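PDB 5YUQ: chintase from Rhizomucor miehei, which hydrolyses the beta-1,4-glycosidic links of chitin, probably threading the polymer through an active-site tunnel on a family 18 TIM barrel. Local coordinates for residues V49-E52 and A53-G57; A126-L129 and K130-A134; F326-A329 and A330-Q333; T360-N363 and A364-I368. All coordinates share one frame; numbering follows the deposited sequence.

Interaction 1: residues V49-E52 and A53-G57; sequences VVQE and AHSRG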
loop_
_atom_site.group_PDB
_atom_site.type_symbol
_atom_site.label_atom_id
_atom_site.label_comp_id
_atom_site.label_asym_id
_atom_site.label_seq_id
_atom_site.Cartn_x
_atom_site.Cartn_y
_atom_site.Cartn_z
ATOM N N VAL A 49 -20.908 -0.213 -5.218
ATOM C CA VAL A 49 -20.220 0.106 -3.972
ATOM C C VAL A 49 -20.365 1.575 -3.595
ATOM O O VAL A 49 -20.513 1.896 -2.418
ATOM C CB VAL A 49 -18.722 -0.312 -4.015
ATOM C CG1 VAL A 49 -18.020 0.071 -2.711
ATOM C CG2 VAL A 49 -18.622 -1.811 -4.237
ATOM N N VAL A 50 -20.349 2.467 -4.586
ATOM C CA VAL A 50 -20.583 3.885 -4.311
ATOM C C VAL A 50 -21.969 4.096 -3.706
ATOM O O VAL A 50 -22.132 4.814 -2.721
ATOM C CB VAL A 50 -20.429 4.765 -5.573
ATOM C CG1 VAL A 50 -20.901 6.181 -5.287
ATOM C CG2 VAL A 50 -18.974 4.790 -6.023
ATOM N N GLN A 51 -22.970 3.452 -4.293
ATOM C CA GLN A 51 -24.323 3.563 -3.777
ATOM C C GLN A 51 -24.413 3.046 -2.336
ATOM O O GLN A 51 -25.030 3.677 -1.477
ATOM C CB GLN A 51 -25.305 2.828 -4.692
ATOM C CG GLN A 51 -26.752 2.982 -4.256
ATOM C CD GLN A 51 -27.178 4.438 -4.223
ATOM O OE1 GLN A 51 -27.348 5.075 -5.269
ATOM N NE2 GLN A 51 -27.333 4.982 -3.021
ATOM N N GLU A 52 -23.786 1.906 -2.065
ATOM C CA GLU A 52 -23.783 1.356 -0.714
ATOM C C GLU A 52 -23.093 2.289 0.255
ATOM O O GLU A 52 -23.587 2.532 1.346
ATOM C CB GLU A 52 -23.102 -0.020 -0.680
ATOM C CG GLU A 52 -23.828 -1.090 -1.452
ATOM C CD GLU A 52 -23.175 -2.450 -1.323
ATOM O OE1 GLU A 52 -23.693 -3.416 -1.930
ATOM O OE2 GLU A 52 -22.150 -2.553 -0.613
ATOM N N ALA A 53 -21.931 2.805 -0.137
ATOM C CA ALA A 53 -21.202 3.722 0.729
ATOM C C ALA A 53 -22.040 4.945 1.052
ATOM O O ALA A 53 -22.122 5.377 2.199
ATOM C CB ALA A 53 -19.897 4.139 0.075
ATOM N N HIS A 54 -22.661 5.508 0.027
ATOM C CA HIS A 54 -23.416 6.735 0.198
ATOM C C HIS A 54 -24.698 6.516 0.996
ATOM O O HIS A 54 -25.079 7.370 1.787
ATOM C CB HIS A 54 -23.662 7.400 -1.157
ATOM C CG HIS A 54 -22.417 8.014 -1.731
ATOM N ND1 HIS A 54 -22.354 8.508 -3.017
ATOM C CD2 HIS A 54 -21.201 8.213 -1.185
ATOM C CE1 HIS A 54 -21.137 8.987 -3.235
ATOM N NE2 HIS A 54 -20.421 8.827 -2.138
ATOM N N SER A 55 -25.330 5.362 0.818
ATOM C CA SER A 55 -26.501 5.013 1.622
ATOM C C SER A 55 -26.147 4.928 3.108
ATOM O O SER A 55 -27.000 5.133 3.973
ATOM C CB SER A 55 -27.097 3.680 1.158
ATOM O OG SER A 55 -27.722 3.807 -0.110
ATOM N N ARG A 56 -24.886 4.585 3.374
ATOM C CA ARG A 56 -24.348 4.441 4.700
ATOM C C ARG A 56 -23.572 5.667 5.206
ATOM O O ARG A 56 -22.981 5.632 6.226
ATOM C CB ARG A 56 -23.542 3.127 4.841
ATOM C CG ARG A 56 -24.106 1.962 4.020
ATOM C CD ARG A 56 -24.698 0.722 4.743
ATOM N NE ARG A 56 -24.477 0.909 6.131
ATOM C CZ ARG A 56 -24.303 -0.027 7.043
ATOM N NH1 ARG A 56 -24.366 -1.294 6.747
ATOM N NH2 ARG A 56 -24.067 0.332 8.267
ATOM N N GLY A 57 -23.635 6.747 4.435
ATOM C CA GLY A 57 -23.012 8.009 4.795
ATOM C C GLY A 57 -21.495 7.967 4.770
ATOM O O GLY A 57 -20.826 8.741 5.457
#

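Interaction 2: residues A126-L129 and K130-A134; sequences ANYL and KLFKA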
loop_
_atom_site.group_PDB
_atom_site.type_symbol
_atom_site.label_atom_id
_atom_site.label_comp_id
_atom_site.label_asym_id
_atom_site.label_seq_id
_atom_site.Cartn_x
_atom_site.Cartn_y
_atom_site.Cartn_z
ATOM N N ALA A 126 7.310 16.757 -10.179
ATOM C CA ALA A 126 6.732 18.080 -10.412
ATOM C C ALA A 126 5.423 17.954 -11.196
ATOM O O ALA A 126 4.455 18.675 -10.938
ATOM C CB ALA A 126 7.721 18.966 -11.164
ATOM N N ASN A 127 5.408 17.040 -12.163
ATOM C CA ASN A 127 4.234 16.849 -13.008
ATOM C C ASN A 127 3.088 16.215 -12.238
ATOM O O ASN A 127 1.920 16.493 -12.506
ATOM C CB ASN A 127 4.584 15.991 -14.231
ATOM C CG ASN A 127 5.453 16.731 -15.232
ATOM O OD1 ASN A 127 5.555 17.963 -15.199
ATOM N ND2 ASN A 127 6.067 15.986 -16.137
ATOM N N TYR A 128 3.432 15.355 -11.284
ATOM C CA TYR A 128 2.445 14.746 -10.399
ATOM C C TYR A 128 1.741 15.834 -9.611
ATOM O O TYR A 128 0.519 15.838 -9.484
ATOM C CB TYR A 128 3.154 13.816 -9.421
ATOM C CG TYR A 128 2.376 12.649 -8.863
ATOM C CD1 TYR A 128 1.083 12.345 -9.278
ATOM C CD2 TYR A 128 2.963 11.836 -7.909
ATOM C CE1 TYR A 128 0.406 11.227 -8.748
ATOM C CE2 TYR A 128 2.304 10.731 -7.379
ATOM C CZ TYR A 128 1.027 10.443 -7.794
ATOM O OH TYR A 128 0.406 9.343 -7.256
ATOM N N LEU A 129 2.517 16.774 -9.076
ATOM C CA LEU A 129 1.924 17.895 -8.356
ATOM C C LEU A 129 1.067 18.744 -9.287
ATOM O O LEU A 129 -0.026 19.169 -8.910
ATOM C CB LEU A 129 3.001 18.748 -7.677
ATOM C CG LEU A 129 2.468 19.953 -6.892
ATOM C CD1 LEU A 129 1.401 19.500 -5.903
ATOM C CD2 LEU A 129 3.607 20.636 -6.172
ATOM N N LYS A 130 1.550 18.965 -10.509
ATOM C CA LYS A 130 0.765 19.706 -11.491
ATOM C C LYS A 130 -0.583 19.028 -11.701
ATOM O O LYS A 130 -1.610 19.693 -11.804
ATOM C CB LYS A 130 1.508 19.812 -12.819
ATOM C CG LYS A 130 1.101 21.033 -13.609
ATOM C CD LYS A 130 1.961 21.220 -14.847
ATOM C CE LYS A 130 1.603 22.536 -15.543
ATOM N NZ LYS A 130 2.060 22.602 -16.967
ATOM N N LEU A 131 -0.570 17.705 -11.750
ATOM C CA LEU A 131 -1.806 16.947 -11.881
ATOM C C LEU A 131 -2.751 17.194 -10.713
ATOM O O LEU A 131 -3.938 17.433 -10.916
ATOM C CB LEU A 131 -1.498 15.457 -12.015
ATOM C CG LEU A 131 -2.701 14.512 -12.008
ATOM C CD1 LEU A 131 -3.649 14.852 -13.139
ATOM C CD2 LEU A 131 -2.195 13.088 -12.134
ATOM N N PHE A 132 -2.241 17.139 -9.487
ATOM C CA PHE A 132 -3.101 17.385 -8.337
ATOM C C PHE A 132 -3.649 18.802 -8.338
ATOM O O PHE A 132 -4.802 19.030 -7.971
ATOM C CB PHE A 132 -2.361 17.108 -7.035
ATOM C CG PHE A 132 -2.435 15.679 -6.596
ATOM C CD1 PHE A 132 -3.625 15.148 -6.129
ATOM C CD2 PHE A 132 -1.312 14.873 -6.644
ATOM C CE1 PHE A 132 -3.699 13.821 -5.711
ATOM C CE2 PHE A 132 -1.374 13.542 -6.224
ATOM C CZ PHE A 132 -2.577 13.022 -5.753
ATOM N N LYS A 133 -2.826 19.756 -8.749
ATOM C CA LYS A 133 -3.298 21.134 -8.831
ATOM C C LYS A 133 -4.412 21.286 -9.847
ATOM O O LYS A 133 -5.384 21.999 -9.604
ATOM C CB LYS A 133 -2.158 22.079 -9.190
ATOM C CG LYS A 133 -1.125 22.221 -8.103
ATOM C CD LYS A 133 -0.093 23.251 -8.531
ATOM C CE LYS A 133 0.969 23.459 -7.482
ATOM N NZ LYS A 133 2.061 24.309 -8.045
ATOM N N ALA A 134 -4.261 20.633 -10.990
ATOM C CA ALA A 134 -5.297 20.672 -12.013
ATOM C C ALA A 134 -6.587 20.032 -11.506
ATOM O O ALA A 134 -7.679 20.549 -11.736
ATOM C CB ALA A 134 -4.823 19.977 -13.269
#

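Interaction 3: residues F326-A329 and A330-Q333; sequences FDDA and ASLQ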
loop_
_atom_site.group_PDB
_atom_site.type_symbol
_atom_site.label_atom_id
_atom_site.label_comp_id
_atom_site.label_asym_id
_atom_site.label_seq_id
_atom_site.Cartn_x
_atom_site.Cartn_y
_atom_site.Cartn_z
ATOM N N PHE A 326 4.264 -11.408 9.266
ATOM C CA PHE A 326 2.873 -10.980 9.140
ATOM C C PHE A 326 2.485 -9.916 10.146
ATOM O O PHE A 326 3.340 -9.407 10.869
ATOM C CB PHE A 326 1.900 -12.179 9.166
ATOM C CG PHE A 326 1.870 -12.962 10.468
ATOM C CD1 PHE A 326 2.931 -13.780 10.837
ATOM C CD2 PHE A 326 0.736 -12.923 11.287
ATOM C CE1 PHE A 326 2.884 -14.522 12.020
ATOM C CE2 PHE A 326 0.684 -13.660 12.468
ATOM C CZ PHE A 326 1.752 -14.463 12.834
ATOM N N ASP A 327 1.206 -9.556 10.155
ATOM C CA ASP A 327 0.679 -8.653 11.164
ATOM C C ASP A 327 -0.543 -9.265 11.799
ATOM O O ASP A 327 -1.339 -9.924 11.127
ATOM C CB ASP A 327 0.343 -7.296 10.562
ATOM C CG ASP A 327 1.536 -6.385 10.544
ATOM O OD1 ASP A 327 1.763 -5.699 11.564
ATOM O OD2 ASP A 327 2.275 -6.384 9.536
ATOM N N ASP A 328 -0.666 -9.074 13.108
ATOM C CA ASP A 328 -1.805 -9.610 13.840
ATOM C C ASP A 328 -2.469 -8.497 14.636
ATOM O O ASP A 328 -2.181 -7.320 14.420
ATOM C CB ASP A 328 -1.396 -10.788 14.735
ATOM C CG ASP A 328 -0.251 -10.453 15.678
ATOM O OD1 ASP A 328 0.080 -9.265 15.840
ATOM O OD2 ASP A 328 0.317 -11.395 16.288
ATOM N N ALA A 329 -3.374 -8.846 15.542
ATOM C CA ALA A 329 -4.076 -7.802 16.273
ATOM C C ALA A 329 -3.098 -6.972 17.086
ATOM O O ALA A 329 -3.222 -5.747 17.141
ATOM C CB ALA A 329 -5.150 -8.391 17.158
ATOM N N ALA A 330 -2.122 -7.634 17.704
ATOM C CA ALA A 330 -1.151 -6.932 18.542
ATOM C C ALA A 330 -0.303 -5.955 17.736
ATOM O O ALA A 330 -0.140 -4.794 18.121
ATOM C CB ALA A 330 -0.255 -7.929 19.261
ATOM N N SER A 331 0.262 -6.423 16.627
ATOM C CA SER A 331 1.140 -5.573 15.838
ATOM C C SER A 331 0.373 -4.427 15.182
ATOM O O SER A 331 0.899 -3.326 15.073
ATOM C CB SER A 331 1.915 -6.386 14.798
ATOM O OG SER A 331 1.046 -6.892 13.808
ATOM N N LEU A 332 -0.870 -4.670 14.765
ATOM C CA LEU A 332 -1.673 -3.578 14.200
ATOM C C LEU A 332 -2.024 -2.549 15.272
ATOM O O LEU A 332 -1.975 -1.333 15.023
ATOM C CB LEU A 332 -2.938 -4.098 13.514
ATOM C CG LEU A 332 -2.709 -4.857 12.201
ATOM C CD1 LEU A 332 -4.044 -5.164 11.538
ATOM C CD2 LEU A 332 -1.800 -4.061 11.253
ATOM N N GLN A 333 -2.355 -3.030 16.468
ATOM C CA GLN A 333 -2.587 -2.129 17.591
ATOM C C GLN A 333 -1.344 -1.273 17.819
ATOM O O GLN A 333 -1.445 -0.070 18.053
ATOM C CB GLN A 333 -2.928 -2.911 18.864
ATOM C CG GLN A 333 -3.190 -2.002 20.070
ATOM C CD GLN A 333 -4.450 -1.175 19.917
ATOM O OE1 GLN A 333 -5.531 -1.706 19.674
ATOM N NE2 GLN A 333 -4.317 0.145 20.058
#

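Interaction 4: residues T360-N363 and A364-I368; sequences TLLN and ALQDI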
loop_
_atom_site.group_PDB
_atom_site.type_symbol
_atom_site.label_atom_id
_atom_site.label_comp_id
_atom_site.label_asym_id
_atom_site.label_seq_id
_atom_site.Cartn_x
_atom_site.Cartn_y
_atom_site.Cartn_z
ATOM N N THR A 360 -11.127 -9.477 12.809
ATOM C CA THR A 360 -10.031 -9.411 13.775
ATOM C C THR A 360 -9.075 -8.244 13.515
ATOM O O THR A 360 -8.781 -7.461 14.419
ATOM C CB THR A 360 -9.219 -10.712 13.804
ATOM O OG1 THR A 360 -10.076 -11.801 14.172
ATOM C CG2 THR A 360 -8.090 -10.612 14.820
ATOM N N LEU A 361 -8.589 -8.130 12.282
ATOM C CA LEU A 361 -7.630 -7.075 11.960
ATOM C C LEU A 361 -8.275 -5.699 11.875
ATOM O O LEU A 361 -7.689 -4.720 12.319
ATOM C CB LEU A 361 -6.866 -7.390 10.676
ATOM C CG LEU A 361 -6.065 -8.693 10.725
ATOM C CD1 LEU A 361 -5.143 -8.730 9.532
ATOM C CD2 LEU A 361 -5.276 -8.815 12.024
ATOM N N LEU A 362 -9.481 -5.612 11.323
ATOM C CA LEU A 362 -10.147 -4.311 11.242
ATOM C C LEU A 362 -10.519 -3.806 12.632
ATOM O O LEU A 362 -10.386 -2.617 12.921
ATOM C CB LEU A 362 -11.375 -4.376 10.330
ATOM C CG LEU A 362 -12.165 -3.082 10.097
ATOM C CD1 LEU A 362 -11.270 -1.967 9.563
ATOM C CD2 LEU A 362 -13.326 -3.338 9.149
ATOM N N ASN A 363 -10.936 -4.719 13.504
ATOM C CA ASN A 363 -11.182 -4.363 14.896
ATOM C C ASN A 363 -9.929 -3.819 15.564
ATOM O O ASN A 363 -10.003 -2.914 16.383
ATOM C CB ASN A 363 -11.705 -5.571 15.678
ATOM C CG ASN A 363 -13.134 -5.902 15.327
ATOM O OD1 ASN A 363 -13.830 -5.096 14.710
ATOM N ND2 ASN A 363 -13.590 -7.075 15.733
ATOM N N ALA A 364 -8.776 -4.375 15.207
ATOM C CA ALA A 364 -7.499 -3.935 15.769
ATOM C C ALA A 364 -7.147 -2.499 15.400
ATOM O O ALA A 364 -6.259 -1.895 15.998
ATOM C CB ALA A 364 -6.380 -4.876 15.322
ATOM N N LEU A 365 -7.832 -1.953 14.404
ATOM C CA LEU A 365 -7.533 -0.601 13.959
ATOM C C LEU A 365 -8.451 0.444 14.579
ATOM O O LEU A 365 -8.215 1.630 14.397
ATOM C CB LEU A 365 -7.612 -0.504 12.431
ATOM C CG LEU A 365 -6.636 -1.381 11.648
ATOM C CD1 LEU A 365 -6.790 -1.154 10.140
ATOM C CD2 LEU A 365 -5.212 -1.100 12.095
ATOM N N GLN A 366 -9.477 0.021 15.313
ATOM C CA GLN A 366 -10.523 0.968 15.706
ATOM C C GLN A 366 -10.077 2.139 16.567
ATOM O O GLN A 366 -10.702 3.191 16.526
ATOM C CB GLN A 366 -11.717 0.241 16.338
ATOM C CG GLN A 366 -12.385 -0.707 15.363
ATOM C CD GLN A 366 -12.880 0.010 14.121
ATOM O OE1 GLN A 366 -13.715 0.913 14.202
ATOM N NE2 GLN A 366 -12.365 -0.387 12.961
ATOM N N ASP A 367 -8.995 1.994 17.323
ATOM C CA ASP A 367 -8.562 3.095 18.179
ATOM C C ASP A 367 -8.154 4.345 17.400
ATOM O O ASP A 367 -8.046 5.417 17.978
ATOM C CB ASP A 367 -7.434 2.672 19.128
ATOM C CG ASP A 367 -7.916 1.767 20.240
ATOM O OD1 ASP A 367 -9.143 1.689 20.460
ATOM O OD2 ASP A 367 -7.065 1.135 20.901
ATOM N N ILE A 368 -7.921 4.212 16.097
ATOM C CA ILE A 368 -7.564 5.371 15.288
ATOM C C ILE A 368 -8.765 6.285 15.085
ATOM O O ILE A 368 -8.594 7.478 14.833
ATOM C CB ILE A 368 -6.971 4.962 13.909
ATOM C CG1 ILE A 368 -6.181 6.119 13.286
ATOM C CG2 ILE A 368 -8.068 4.538 12.957
ATOM C CD1 ILE A 368 -4.903 6.462 14.026
#

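Interaction 1: residues V49-E52 and A53-G57
The imidazole of His54 carries the carbonyl oxygen of Val50 over one of its faces, 3.4 Å from CG, and the Val50 side chain runs alongside it, pointing the same way. Val50 CG1 comes within 3.5 Å of His54 CE1; its placing anti to the backbone N (chi1 171°) aims this methyl up the helix at the ring one turn on. The far nitrogen of the ring, NE2, is bound to Asp100, so a histidine here offers an apolar flank to the valine and a polar end to the carboxylate. The flat amide of Gln51 is brought round by a bend at chi2, which leaves NE2 3.2 Å from Ser55 OG at the solvent side.

These residues form the last turns of helix 43-55, which precedes strand 59-65 in the TIM barrel: Val49, Val50 and His54 lie on Ile60 of that strand, while the small Ala53 fits against Trp19. Regular backbone bonds hold the turns, such as Ala53 N to Val49 O at 2.8 Å and His54 N to Val50 O at 2.9 Å. Ser55 N bonds Gln51 O in the same way, and Ser55 OG stands 3.0 Å from that oxygen as well, so a short hydroxyl suits this exposed turn. A Schellman motif ends the helix. Gly57 is its C-prime residue, with a positive phi of 69° that glycine adopts without strain, and Gly57 N donates to His54 O at 3.1 Å.

Interaction 2: residues A126-L129 and K130-A134
Lys130 bonds back to Ala126 through its backbone, N to O at 3.0 Å, and its CB rests 3.4 Å from Asn127 O before the extended chain leads its amine away from the first turn, as fits an exposed position. Next comes Leu131, whose N donates to Asn127 O; Leu131 CD2 lies at the edge of the Tyr128 ring, near the ring plane and 4.4 Å from Tyr128 CD1, and the leucine also touches Val87 and Leu77 of neighbouring helices. Phe132 stands side by side with Tyr128. Its CE2 sits over one face of the tyrosine, toward the rim and 3.9 Å from Tyr128 CE1, with the two planes turned 42° to each other, so the pair is oblique. Tyr128 CG is anti to its own N (chi1 -153°), which brings this face beneath the phenylalanine of the following turn. Finally Lys133 lays its aliphatic chain across Leu129, Lys133 CE 3.9 Å from Leu129 CG, while Lys133 N is bound to Leu129 O at 2.9 Å.

The helix is 124-139 of the barrel, linking strand 101-105 to strand 144-149. Tyr128 OH bonds both Trp106 N, just beyond the first strand, and Thr147 OG1 of the second. The chemistry is therefore divided: hydrocarbon contact with Leu131 and Phe132 steadies the ring, and the buried hydroxyl finds its polar partners on the barrel itself.

Interaction 3: residues F326-A329 and A330-Q333
A capping box opens helix 329-341, with Asp328 as N-cap and Ser331 three residues on. Ser331 N donates to Asp328 OD1 at 3.0 Å and 169°, meeting that oxygen almost head-on along its C-O bond. In return Asp328 N donates to Ser331 OG at 2.9 Å. Both side chains adopt the same turn about chi1, between the backbone N and the carbonyl carbon (54° for Asp328, 68° for Ser331), and this folds each one back over the other's amide.

The serine hydroxyl does more. Ser331 OG donates a hydrogen bond to Asp327 OD1 at 2.6 Å, reaching the anti side of the carboxylate from somewhat out of its plane, so one buried oxygen both accepts and donates. Asp327 OD1 also forms a salt bridge with Lys335, one turn further along the helix; the helix N-terminus probably stabilises the carboxylate form of Asp328, as Lys335 probably does that of Asp327. Leu332 supplies the apolar side: it crosses Asp327 at about a right angle, Leu332 CD2 3.9 Å from Asp327 CB, and packs on Val232 and Phe234 of strand 228-240. Its N bonds Asp328 O at 3.0 Å, and Gln333 N bonds Ala329 O at 2.9 Å, which sets the first helical turns going.

This is a capping box, here with aspartate as N-cap and serine at the third helical position, where strand 322-325 leads into a helix.

Interaction 4: residues T360-N363 and A364-I368
Leu362 O and the residues after it close the short helix 360-363, which runs into a type I beta turn from Asn363 to Gln366 near the C-terminal end of the chain. The backbone bonds come first. Ala364 N reaches Thr360 O at 3.2 Å, the helical spacing, whereas Leu365 N takes Leu362 O at 3.0 Å and Gln366 N takes Asn363 O at 3.2 Å, both with the tighter three-residue spacing of a 3-10 turn.

Apolar contact is modest between the segments but links them to the barrel: Leu362 and Leu365 pack on Leu4 of strand 4-9. Ala364 is buried, and its CB lies 3.3 Å from Leu361 O.

The polar side-chain bond belongs to Gln366. Its chain bends at chi2 (-59°), curling the amide back over Leu362, with NE2 3.9 Å from CD1; glutamine is long enough for this and can still bond Lys21 O through the same nitrogen. Gln366 NE2 meets Leu362 O at 3.0 Å and 178°, in the plane of its own amide, from the face of the carbonyl opposite to Leu365 N.

In the fold
Interactions 3 and 4 touch, with centres 9 Å apart: Gln333 NE2 lies 3.0 Å from Asp367 OD2, a probable hydrogen bond, and Leu332 CD1 packs 3.7 Å from Leu361 CB. The start of helix 329-341 is thus fastened to the C-terminal turn. Interaction 1 lies about 11 Å from interaction 4 by nearest atoms, and interaction 2 stands across the chain's centre from interaction 3, their centres about 35 Å apart. All four belong to the shell around the barrel. Tyr128 of interaction 2 bonds Trp106 N, just after the strand whose end bears the catalytic signature in family 18 relatives, so this contact probably lies behind the active site.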